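PDB 5DH0: siderophore periplasmic binding protein, which probably binds ferric siderophores of the fuscachelin type outside the cell membrane and hands them to an uptake transporter. Local coordinates for residues E169-V172 / E173-T177. Sequence-based numbering, arbitrary orientation.
Sequences EERV and EEIST
The carbonyl oxygen of R171 takes the backbone N-H of I175, with 2.9 Å from I175 N to R171 O. One turn of helix is thus closed, and the same i to i+4 pattern repeats from E174 N to E170 O at 3.0 Å and from S176 N to V172 O, while the bond from E173 N to E169 O is long and weak. R171 and E174 run side by side in the same direction and form an i, i+3 salt bridge, R171 NH1 to E174 OE2 at 3.3 Å, weak as a hydrogen bond. The carboxylate meets the guanidinium at its edge, the two planes turned 53° apart. Bends at chi2 (-134°) and chi3 (74°) carry the guanidinium outward and on toward the next turn, where I175 CD1 lies over one of its faces, 3.7 Å from R171 CZ. All this sits on helix 158-178, the long helix that connects the two lobes in this family of periplasmic binding proteins. Its inner side packs on helix 292-307, where R171 and V172 touch L299 and I175 touches E303 and L306. With R171 cut back to an alanine, E174 would probably lose its charged mate within this turn, and I175 CD1 the guanidinium face it lies against. On the outer side, T177 OG1 turns back to E173 O at 3.2 Å; T177 N reaches that same oxygen from the opposite face of its carbonyl plane.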
# COMPACT_ATOMS: atom_id res chain seq x y z
N GLU A 169 16.45 -20.24 6.70
CA GLU A 169 17.22 -19.32 5.88
C GLU A 169 17.31 -19.79 4.42
O GLU A 169 17.17 -18.99 3.49
CB GLU A 169 18.62 -19.13 6.46
CG GLU A 169 18.63 -18.24 7.68
CD GLU A 169 19.84 -18.44 8.56
OE1 GLU A 169 20.75 -19.19 8.14
OE2 GLU A 169 19.90 -17.83 9.65
N GLU A 170 17.51 -21.09 4.21
CA GLU A 170 17.48 -21.65 2.87
C GLU A 170 16.15 -21.45 2.18
O GLU A 170 16.10 -21.01 1.03
CB GLU A 170 17.80 -23.15 2.92
CG GLU A 170 19.28 -23.50 2.77
CD GLU A 170 19.65 -24.82 3.45
OE1 GLU A 170 18.80 -25.77 3.48
OE2 GLU A 170 20.79 -24.90 3.97
N ARG A 171 15.06 -21.76 2.87
CA ARG A 171 13.74 -21.73 2.24
C ARG A 171 13.28 -20.32 1.94
O ARG A 171 12.54 -20.10 0.98
CB ARG A 171 12.71 -22.47 3.11
CG ARG A 171 12.79 -24.00 3.03
CD ARG A 171 11.40 -24.60 2.86
NE ARG A 171 10.92 -24.38 1.50
CZ ARG A 171 9.65 -24.26 1.15
NH1 ARG A 171 9.33 -24.06 -0.12
NH2 ARG A 171 8.69 -24.32 2.08
N VAL A 172 13.71 -19.35 2.75
CA VAL A 172 13.39 -17.94 2.48
C VAL A 172 14.05 -17.47 1.16
O VAL A 172 13.40 -16.82 0.33
CB VAL A 172 13.84 -17.02 3.65
CG1 VAL A 172 14.03 -15.60 3.18
CG2 VAL A 172 12.83 -17.07 4.80
N GLU A 173 15.33 -17.81 0.97
CA GLU A 173 16.02 -17.55 -0.30
C GLU A 173 15.34 -18.26 -1.47
O GLU A 173 15.07 -17.65 -2.51
CB GLU A 173 17.48 -17.99 -0.19
CG GLU A 173 18.23 -17.28 0.94
CD GLU A 173 19.54 -17.96 1.32
OE1 GLU A 173 20.02 -18.82 0.53
OE2 GLU A 173 20.06 -17.66 2.42
N GLU A 174 15.02 -19.55 -1.31
CA GLU A 174 14.37 -20.30 -2.38
C GLU A 174 13.05 -19.68 -2.81
O GLU A 174 12.86 -19.39 -4.00
CB GLU A 174 14.10 -21.75 -1.96
CG GLU A 174 13.30 -22.52 -3.04
CD GLU A 174 12.50 -23.69 -2.50
OE1 GLU A 174 13.09 -24.56 -1.83
OE2 GLU A 174 11.28 -23.78 -2.78
N ILE A 175 12.14 -19.51 -1.85
CA ILE A 175 10.80 -18.97 -2.11
C ILE A 175 10.88 -17.55 -2.68
O ILE A 175 10.15 -17.20 -3.63
CB ILE A 175 9.94 -19.00 -0.82
CG1 ILE A 175 9.66 -20.45 -0.42
CG2 ILE A 175 8.63 -18.20 -1.01
CD1 ILE A 175 8.99 -20.62 0.92
N SER A 176 11.77 -16.76 -2.11
CA SER A 176 11.98 -15.38 -2.54
C SER A 176 12.29 -15.27 -4.05
O SER A 176 11.77 -14.39 -4.74
CB SER A 176 13.12 -14.76 -1.72
OG SER A 176 13.29 -13.40 -2.03
N THR A 177 13.14 -16.17 -4.55
CA THR A 177 13.49 -16.19 -5.97
C THR A 177 12.42 -16.83 -6.85
O THR A 177 12.07 -16.29 -7.90
CB THR A 177 14.80 -16.94 -6.18
OG1 THR A 177 15.83 -16.36 -5.37
CG2 THR A 177 15.21 -16.86 -7.63